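Local coordinates for protein glutathione S-transferase omega-like 2 (Saccharomyces cerevisiae, PDB 5LKB) that acts as a one-cysteine glutathione-dependent thiol transferase and dehydroascorbate reductase, and reacts with glutathionyl-(hydro)quinones, at residues S68-R80 with F339-T351. Residues are numbered along the deposited sequence; the frame is centred on the assembly and turned at random.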
ATOM      1  N   SER A  68      19.743 -17.128 -18.834  1.00 17.75           N
ATOM      2  CA  SER A  68      20.582 -16.483 -17.853  1.00 19.23           C
ATOM      3  C   SER A  68      19.772 -15.340 -17.259  1.00 17.95           C
ATOM      4  O   SER A  68      18.890 -14.791 -17.932  1.00 18.07           O
ATOM      5  CB  SER A  68      21.880 -15.948 -18.421  1.00 20.04           C
ATOM      6  OG  SER A  68      22.620 -17.081 -18.923  1.00 19.95           O
ATOM      7  N   VAL A  69      20.092 -14.960 -16.023  1.00 18.34           N
ATOM      8  CA  VAL A  69      19.237 -14.048 -15.232  1.00 18.44           C
ATOM      9  C   VAL A  69      20.074 -12.888 -14.691  1.00 16.74           C
ATOM     10  O   VAL A  69      21.061 -13.098 -13.973  1.00 18.75           O
ATOM     11  CB  VAL A  69      18.544 -14.796 -14.090  1.00 18.37           C
ATOM     12  CG1 VAL A  69      17.596 -13.811 -13.400  1.00 17.29           C
ATOM     13  CG2 VAL A  69      17.809 -15.977 -14.586  1.00 19.04           C
ATOM     14  N   VAL A  70      19.672 -11.655 -15.016  1.00 16.39           N
ATOM     15  CA  VAL A  70      20.301 -10.479 -14.461  1.00 17.71           C
ATOM     16  C   VAL A  70      19.918 -10.287 -12.992  1.00 17.46           C
ATOM     17  O   VAL A  70      18.924 -10.841 -12.516  1.00 18.45           O
ATOM     18  CB  VAL A  70      19.949  -9.214 -15.266  1.00 17.21           C
ATOM     19  CG1 VAL A  70      20.555  -9.324 -16.700  1.00 17.32           C
ATOM     20  CG2 VAL A  70      18.475  -8.920 -15.314  1.00 18.11           C
ATOM     21  N   HIS A  71      20.704  -9.458 -12.319  1.00 16.43           N
ATOM     22  CA  HIS A  71      20.450  -9.047 -10.939  1.00 18.10           C
ATOM     23  C   HIS A  71      19.135  -8.302 -10.888  1.00 16.89           C
ATOM     24  O   HIS A  71      18.743  -7.610 -11.829  1.00 17.51           O
ATOM     25  CB  HIS A  71      21.579  -8.153 -10.463  1.00 18.25           C
ATOM     26  CG  HIS A  71      21.741  -8.074  -8.984  1.00 19.95           C
ATOM     27  ND1 HIS A  71      20.896  -7.345  -8.187  1.00 19.93           N
ATOM     28  CD2 HIS A  71      22.686  -8.592  -8.164  1.00 21.75           C
ATOM     29  CE1 HIS A  71      21.319  -7.417  -6.934  1.00 20.64           C
ATOM     30  NE2 HIS A  71      22.414  -8.165  -6.896  1.00 20.25           N
ATOM     31  N   TRP A  72      18.436  -8.451  -9.749  1.00 17.08           N
ATOM     32  CA  TRP A  72      17.191  -7.716  -9.533  1.00 16.00           C
ATOM     33  C   TRP A  72      17.392  -6.220  -9.335  1.00 17.48           C
ATOM     34  O   TRP A  72      16.451  -5.459  -9.575  1.00 16.81           O
ATOM     35  CB  TRP A  72      16.392  -8.321  -8.358  1.00 16.38           C
ATOM     36  CG  TRP A  72      17.244  -8.546  -7.115  1.00 14.43           C
ATOM     37  CD1 TRP A  72      17.800  -9.733  -6.745  1.00 17.45           C
ATOM     38  CD2 TRP A  72      17.676  -7.577  -6.154  1.00 16.29           C
ATOM     39  NE1 TRP A  72      18.560  -9.567  -5.602  1.00 17.62           N
ATOM     40  CE2 TRP A  72      18.496  -8.260  -5.223  1.00 18.40           C
ATOM     41  CE3 TRP A  72      17.470  -6.196  -5.987  1.00 15.57           C
ATOM     42  CZ2 TRP A  72      19.066  -7.622  -4.133  1.00 17.88           C
ATOM     43  CZ3 TRP A  72      18.051  -5.573  -4.879  1.00 17.09           C
ATOM     44  CH2 TRP A  72      18.841  -6.289  -3.989  1.00 16.55           C
ATOM     45  N   HIS A  73      18.587  -5.770  -8.969  1.00 17.52           N
ATOM     46  CA  HIS A  73      18.832  -4.359  -8.746  1.00 16.24           C
ATOM     47  C   HIS A  73      19.154  -3.643 -10.069  1.00 19.07           C
ATOM     48  O   HIS A  73      20.159  -3.959 -10.737  1.00 19.83           O
ATOM     49  CB  HIS A  73      19.925  -4.090  -7.718  1.00 18.43           C
ATOM     50  CG  HIS A  73      20.102  -2.640  -7.427  1.00 20.26           C
ATOM     51  ND1 HIS A  73      21.294  -1.968  -7.624  1.00 21.87           N
ATOM     52  CD2 HIS A  73      19.227  -1.716  -6.958  1.00 18.13           C
ATOM     53  CE1 HIS A  73      21.143  -0.704  -7.266  1.00 19.13           C
ATOM     54  NE2 HIS A  73      19.890  -0.520  -6.878  1.00 20.47           N
ATOM     55  N   LEU A  74      18.355  -2.631 -10.419  1.00 17.54           N
ATOM     56  CA  LEU A  74      18.541  -1.891 -11.661  1.00 17.47           C
ATOM     57  C   LEU A  74      19.075  -0.494 -11.353  1.00 19.04           C
ATOM     58  O   LEU A  74      18.343   0.381 -10.877  1.00 21.02           O
ATOM     59  CB  LEU A  74      17.241  -1.874 -12.451  1.00 17.74           C
ATOM     60  CG  LEU A  74      17.245  -1.075 -13.758  1.00 19.05           C
ATOM     61  CD1 LEU A  74      18.240  -1.619 -14.795  1.00 19.35           C
ATOM     62  CD2 LEU A  74      15.892  -1.157 -14.378  1.00 21.18           C
ATOM     63  N   ASP A  75      20.402  -0.274 -11.600  1.00 20.26           N
ATOM     64  CA  ASP A  75      21.042   1.015 -11.381  1.00 21.75           C
ATOM     65  C   ASP A  75      21.116   1.819 -12.686  1.00 24.50           C
ATOM     66  O   ASP A  75      20.553   1.416 -13.709  1.00 21.47           O
ATOM     67  CB  ASP A  75      22.388   0.826 -10.665  1.00 22.79           C
ATOM     68  CG  ASP A  75      23.490   0.223 -11.539  1.00 25.60           C
ATOM     69  OD1 ASP A  75      23.384   0.290 -12.781  1.00 25.37           O
ATOM     70  OD2 ASP A  75      24.445  -0.334 -10.943  1.00 29.41           O
ATOM     71  N   GLU A  76      21.782   2.983 -12.637  1.00 24.49           N
ATOM     72  CA  GLU A  76      21.807   3.877 -13.796  1.00 25.23           C
ATOM     73  C   GLU A  76      22.500   3.262 -14.996  1.00 27.95           C
ATOM     74  O   GLU A  76      22.220   3.668 -16.138  1.00 28.08           O
ATOM     75  CB  GLU A  76      22.513   5.195 -13.456  1.00 29.69           C
ATOM     76  N   LYS A  77      23.423   2.335 -14.791  1.00 23.76           N
ATOM     77  CA  LYS A  77      24.069   1.663 -15.934  1.00 23.48           C
ATOM     78  C   LYS A  77      23.319   0.422 -16.457  1.00 23.98           C
ATOM     79  O   LYS A  77      23.849  -0.313 -17.301  1.00 23.20           O
ATOM     80  CB  LYS A  77      25.521   1.349 -15.583  1.00 22.83           C
ATOM     81  CG  LYS A  77      26.382   2.599 -15.420  1.00 31.61           C
ATOM     82  CD  LYS A  77      27.827   2.255 -15.137  1.00 36.60           C
ATOM     83  CE  LYS A  77      28.676   3.496 -14.888  1.00 44.51           C
ATOM     84  NZ  LYS A  77      28.144   4.348 -13.769  1.00 50.92           N
ATOM     85  N   GLY A  78      22.102   0.142 -15.962  1.00 23.65           N
ATOM     86  CA  GLY A  78      21.262  -0.884 -16.542  1.00 19.12           C
ATOM     87  C   GLY A  78      21.417  -2.255 -15.910  1.00 20.09           C
ATOM     88  O   GLY A  78      22.260  -2.500 -15.058  1.00 20.21           O
ATOM     89  N   TRP A  79      20.644  -3.209 -16.422  1.00 19.96           N
ATOM     90  CA  TRP A  79      20.677  -4.547 -15.838  1.00 20.73           C
ATOM     91  C   TRP A  79      22.086  -5.109 -15.908  1.00 21.58           C
ATOM     92  O   TRP A  79      22.827  -4.872 -16.883  1.00 20.21           O
ATOM     93  CB  TRP A  79      19.743  -5.486 -16.577  1.00 18.48           C
ATOM     94  CG  TRP A  79      18.280  -5.131 -16.639  1.00 19.64           C
ATOM     95  CD1 TRP A  79      17.598  -4.602 -17.686  1.00 19.18           C
ATOM     96  CD2 TRP A  79      17.305  -5.279 -15.576  1.00 17.34           C
ATOM     97  NE1 TRP A  79      16.277  -4.465 -17.399  1.00 20.30           N
ATOM     98  CE2 TRP A  79      16.063  -4.908 -16.112  1.00 18.70           C
ATOM     99  CE3 TRP A  79      17.362  -5.767 -14.263  1.00 17.74           C
ATOM    100  CZ2 TRP A  79      14.890  -4.950 -15.383  1.00 17.69           C
ATOM    101  CZ3 TRP A  79      16.175  -5.865 -13.537  1.00 16.92           C
ATOM    102  CH2 TRP A  79      14.956  -5.447 -14.089  1.00 18.03           C
ATOM    103  N   ARG A  80      22.425  -5.929 -14.922  1.00 19.05           N
ATOM    104  CA  ARG A  80      23.774  -6.419 -14.705  1.00 20.45           C
ATOM    105  C   ARG A  80      23.774  -7.889 -14.323  1.00 20.76           C
ATOM    106  O   ARG A  80      22.772  -8.475 -13.885  1.00 20.49           O
ATOM    107  CB  ARG A  80      24.568  -5.549 -13.716  1.00 22.33           C
ATOM    108  CG  ARG A  80      24.173  -5.708 -12.273  1.00 21.09           C
ATOM    109  CD  ARG A  80      24.927  -4.722 -11.394  1.00 24.21           C
ATOM    110  NE  ARG A  80      24.664  -5.056  -9.968  1.00 23.78           N
ATOM    111  CZ  ARG A  80      23.883  -4.370  -9.128  1.00 22.75           C
ATOM    112  NH1 ARG A  80      23.740  -4.832  -7.888  1.00 22.48           N
ATOM    113  NH2 ARG A  80      23.275  -3.234  -9.473  1.00 24.03           N
ATOM    114  N   PHE A 339       9.222 -14.152  -5.985  1.00 13.73           N
ATOM    115  CA  PHE A 339       8.753 -12.981  -5.275  1.00 15.47           C
ATOM    116  C   PHE A 339       9.870 -12.172  -4.621  1.00 15.05           C
ATOM    117  O   PHE A 339       9.668 -10.975  -4.388  1.00 13.44           O
ATOM    118  CB  PHE A 339       7.718 -13.380  -4.219  1.00 14.50           C
ATOM    119  CG  PHE A 339       6.399 -13.893  -4.812  1.00 13.00           C
ATOM    120  CD1 PHE A 339       5.576 -13.030  -5.541  1.00 13.69           C
ATOM    121  CD2 PHE A 339       6.013 -15.212  -4.677  1.00 13.83           C
ATOM    122  CE1 PHE A 339       4.398 -13.473  -6.078  1.00 15.58           C
ATOM    123  CE2 PHE A 339       4.818 -15.675  -5.219  1.00 15.35           C
ATOM    124  CZ  PHE A 339       4.004 -14.837  -5.920  1.00 15.04           C
ATOM    125  N   ASP A 340      11.034 -12.746  -4.306  1.00 14.45           N
ATOM    126  CA  ASP A 340      12.122 -11.934  -3.810  1.00 15.56           C
ATOM    127  C   ASP A 340      12.636 -11.018  -4.896  1.00 13.88           C
ATOM    128  O   ASP A 340      12.804  -9.828  -4.650  1.00 13.95           O
ATOM    129  CB  ASP A 340      13.248 -12.778  -3.232  1.00 19.51           C
ATOM    130  CG  ASP A 340      12.826 -13.565  -1.989  1.00 22.27           C
ATOM    131  OD1 ASP A 340      12.021 -13.092  -1.200  1.00 24.98           O
ATOM    132  OD2 ASP A 340      13.273 -14.698  -1.813  1.00 28.47           O
ATOM    133  N   HIS A 341      12.861 -11.548  -6.080  1.00 14.08           N
ATOM    134  CA  HIS A 341      13.311 -10.689  -7.171  1.00 14.41           C
ATOM    135  C   HIS A 341      12.273  -9.617  -7.489  1.00 13.91           C
ATOM    136  O   HIS A 341      12.628  -8.459  -7.731  1.00 14.07           O
ATOM    137  CB  HIS A 341      13.589 -11.504  -8.439  1.00 15.73           C
ATOM    138  CG  HIS A 341      14.934 -12.168  -8.451  1.00 15.79           C
ATOM    139  ND1 HIS A 341      15.868 -11.953  -9.449  1.00 17.12           N
ATOM    140  CD2 HIS A 341      15.503 -13.011  -7.562  1.00 19.70           C
ATOM    141  CE1 HIS A 341      16.966 -12.616  -9.148  1.00 18.03           C
ATOM    142  NE2 HIS A 341      16.769 -13.281  -8.024  1.00 17.35           N
ATOM    143  N   ILE A 342      10.995 -10.001  -7.527  1.00 13.71           N
ATOM    144  CA  ILE A 342       9.917  -9.060  -7.803  1.00 13.85           C
ATOM    145  C   ILE A 342       9.933  -7.901  -6.798  1.00 12.75           C
ATOM    146  O   ILE A 342       9.984  -6.730  -7.160  1.00 14.01           O
ATOM    147  CB  ILE A 342       8.569  -9.780  -7.824  1.00 12.96           C
ATOM    148  CG1 ILE A 342       8.448 -10.666  -9.080  1.00 13.81           C
ATOM    149  CG2 ILE A 342       7.397  -8.838  -7.721  1.00 13.68           C
ATOM    150  CD1 ILE A 342       7.343 -11.667  -9.018  1.00 12.99           C
ATOM    151  N   LYS A 343       9.837  -8.231  -5.505  1.00 14.42           N
ATOM    152  CA  LYS A 343       9.732  -7.162  -4.523  1.00 13.23           C
ATOM    153  C   LYS A 343      10.984  -6.328  -4.420  1.00 14.45           C
ATOM    154  O   LYS A 343      10.904  -5.072  -4.289  1.00 14.99           O
ATOM    155  CB  LYS A 343       9.357  -7.739  -3.140  1.00 13.97           C
ATOM    156  CG  LYS A 343       7.914  -8.277  -3.113  1.00 13.27           C
ATOM    157  CD  LYS A 343       7.597  -9.059  -1.838  1.00 16.04           C
ATOM    158  CE  LYS A 343       7.600  -8.220  -0.588  1.00 24.22           C
ATOM    159  NZ  LYS A 343       6.356  -7.512  -0.494  1.00 22.28           N
ATOM    160  N   LEU A 344      12.140  -6.988  -4.421  1.00 13.43           N
ATOM    161  CA  LEU A 344      13.397  -6.254  -4.328  1.00 14.56           C
ATOM    162  C   LEU A 344      13.622  -5.363  -5.539  1.00 13.28           C
ATOM    163  O   LEU A 344      13.996  -4.201  -5.407  1.00 14.82           O
ATOM    164  CB  LEU A 344      14.572  -7.224  -4.140  1.00 15.44           C
ATOM    165  CG  LEU A 344      14.671  -7.941  -2.791  1.00 13.36           C
ATOM    166  CD1 LEU A 344      15.672  -9.073  -2.932  1.00 17.51           C
ATOM    167  CD2 LEU A 344      15.115  -6.900  -1.736  1.00 16.64           C
ATOM    168  N   HIS A 345      13.377  -5.879  -6.747  1.00 14.03           N
ATOM    169  CA  HIS A 345      13.638  -5.046  -7.927  1.00 14.43           C
ATOM    170  C   HIS A 345      12.942  -3.700  -7.823  1.00 12.86           C
ATOM    171  O   HIS A 345      13.562  -2.630  -7.969  1.00 15.34           O
ATOM    172  CB  HIS A 345      13.179  -5.734  -9.215  1.00 13.88           C
ATOM    173  CG  HIS A 345      13.124  -4.785 -10.353  1.00 15.47           C
ATOM    174  ND1 HIS A 345      14.270  -4.205 -10.844  1.00 15.97           N
ATOM    175  CD2 HIS A 345      12.083  -4.215 -11.016  1.00 16.23           C
ATOM    176  CE1 HIS A 345      13.937  -3.296 -11.749  1.00 15.82           C
ATOM    177  NE2 HIS A 345      12.619  -3.287 -11.879  1.00 15.66           N
ATOM    178  N   TYR A 346      11.617  -3.732  -7.653  1.00 13.46           N
ATOM    179  CA  TYR A 346      10.868  -2.506  -7.763  1.00 14.64           C
ATOM    180  C   TYR A 346      11.214  -1.564  -6.626  1.00 15.56           C
ATOM    181  O   TYR A 346      11.464  -0.384  -6.844  1.00 15.55           O
ATOM    182  CB  TYR A 346       9.380  -2.820  -7.763  1.00 14.95           C
ATOM    183  CG  TYR A 346       8.818  -3.379  -9.100  1.00 13.51           C
ATOM    184  CD1 TYR A 346       8.813  -4.743  -9.368  1.00 13.98           C
ATOM    185  CD2 TYR A 346       8.233  -2.535 -10.029  1.00 13.32           C
ATOM    186  CE1 TYR A 346       8.272  -5.219 -10.511  1.00 13.99           C
ATOM    187  CE2 TYR A 346       7.709  -3.002 -11.214  1.00 13.28           C
ATOM    188  CZ  TYR A 346       7.741  -4.345 -11.457  1.00 15.84           C
ATOM    189  OH  TYR A 346       7.177  -4.912 -12.572  1.00 15.43           O
ATOM    190  N   THR A 347      11.216  -2.082  -5.393  1.00 14.50           N
ATOM    191  CA  THR A 347      11.371  -1.205  -4.243  1.00 14.61           C
ATOM    192  C   THR A 347      12.796  -0.679  -4.083  1.00 15.29           C
ATOM    193  O   THR A 347      12.998   0.404  -3.519  1.00 16.22           O
ATOM    194  CB  THR A 347      10.938  -1.901  -2.968  1.00 15.69           C
ATOM    195  OG1 THR A 347      11.773  -3.025  -2.728  1.00 15.26           O
ATOM    196  CG2 THR A 347       9.451  -2.269  -3.012  1.00 14.64           C
ATOM    197  N   ARG A 348      13.794  -1.435  -4.525  1.00 14.98           N
ATOM    198  CA  ARG A 348      15.186  -1.018  -4.401  1.00 15.15           C
ATOM    199  C   ARG A 348      15.696  -0.254  -5.603  1.00 16.86           C
ATOM    200  O   ARG A 348      16.696   0.449  -5.464  1.00 19.23           O
ATOM    201  CB  ARG A 348      16.097  -2.226  -4.201  1.00 15.88           C
ATOM    202  CG  ARG A 348      15.757  -3.136  -3.025  1.00 17.76           C
ATOM    203  CD  ARG A 348      15.910  -2.367  -1.719  1.00 16.17           C
ATOM    204  NE  ARG A 348      15.782  -3.268  -0.575  1.00 16.33           N
ATOM    205  CZ  ARG A 348      16.729  -4.077  -0.125  1.00 18.69           C
ATOM    206  NH1 ARG A 348      17.954  -4.073  -0.696  1.00 17.43           N
ATOM    207  NH2 ARG A 348      16.463  -4.931   0.845  1.00 17.74           N
ATOM    208  N   SER A 349      15.024  -0.313  -6.748  1.00 17.26           N
ATOM    209  CA  SER A 349      15.546   0.374  -7.927  1.00 17.06           C
ATOM    210  C   SER A 349      14.880   1.705  -8.219  1.00 18.19           C
ATOM    211  O   SER A 349      15.505   2.558  -8.843  1.00 22.37           O
ATOM    212  CB  SER A 349      15.389  -0.498  -9.173  1.00 17.26           C
ATOM    213  OG  SER A 349      15.936  -1.791  -9.020  1.00 17.28           O
ATOM    214  N   HIS A 350      13.685   1.972  -7.713  1.00 16.74           N
ATOM    215  CA  HIS A 350      12.919   3.143  -8.115  1.00 15.82           C
ATOM    216  C   HIS A 350      13.040   4.204  -7.028  1.00 17.25           C
ATOM    217  O   HIS A 350      12.142   4.410  -6.203  1.00 17.29           O
ATOM    218  CB  HIS A 350      11.470   2.800  -8.383  1.00 15.02           C
ATOM    219  CG  HIS A 350      11.310   1.868  -9.500  1.00 14.84           C
ATOM    220  ND1 HIS A 350      10.274   0.985  -9.613  1.00 15.42           N
ATOM    221  CD2 HIS A 350      12.086   1.691 -10.598  1.00 16.52           C
ATOM    222  CE1 HIS A 350      10.408   0.294 -10.724  1.00 16.89           C
ATOM    223  NE2 HIS A 350      11.503   0.706 -11.340  1.00 16.55           N
ATOM    224  N   THR A 351      14.159   4.937  -7.066  1.00 20.57           N
ATOM    225  CA  THR A 351      14.479   5.927  -6.038  1.00 22.11           C
ATOM    226  C   THR A 351      13.502   7.077  -5.977  1.00 21.26           C
ATOM    227  O   THR A 351      13.369   7.692  -4.910  1.00 21.94           O
ATOM    228  CB  THR A 351      15.873   6.519  -6.343  1.00 26.83           C
ATOM    229  OG1 THR A 351      16.779   5.447  -6.647  1.00 31.66           O
ATOM    230  CG2 THR A 351      16.385   7.292  -5.155  1.00 29.83           C
TER
HETATM  231  O   HOH W   1      16.235 -10.723 -11.971  1.00 17.91           O
HETATM  232  O   HOH W   2      18.893   2.098  -6.431  1.00 23.05           O
HETATM  233  O   HOH W   3      18.256   2.517  -9.124  1.00 26.65           O
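Trp-72 lays one face of its indole on helix 339-349, with Leu-344 CB over the six-membered ring, 3.8 Å from its centroid. A chi1 of 49°, placing CG between backbone N and carbonyl carbon, also sends the CD1 edge over the centre of the His-341 ring; planes 81° apart make this a T-shaped pair. His-71 CE1 covers the other indole face, while NE1 bonds to Asp-129, so the ring is held on both faces and at its edge. His-345 ND1 donates to Trp-72 O (2.8 Å), which sits in the plane of the imidazole and helps set that ring's rotation. Trp-79 CH2 then sits over the His-345 face, 3.3 Å from CE1, though the two rings, near parallel but slid apart, barely overlap. Ser-349 OG bridges the two segments: it accepts from Leu-74 N at 2.9 Å (166° at the hydrogen) and donates to His-345 O.

Past this buried part the fit loosens and water mediates. One water joins His-73 NE2 to Arg-348 O, and another donates to both Leu-74 O and Ser-349 O; His-73, Leu-74 and Ser-349 are partly exposed. Trp-79 binds glutathione, and its side chain comes within about 5 Å of that of the nucleophile Cys-46, nearest atoms. With one segment in the thioredoxin-like N-terminal domain and the other in the helical C-terminal domain, the contact belongs to the two-domain interface of the glutathione transferase fold.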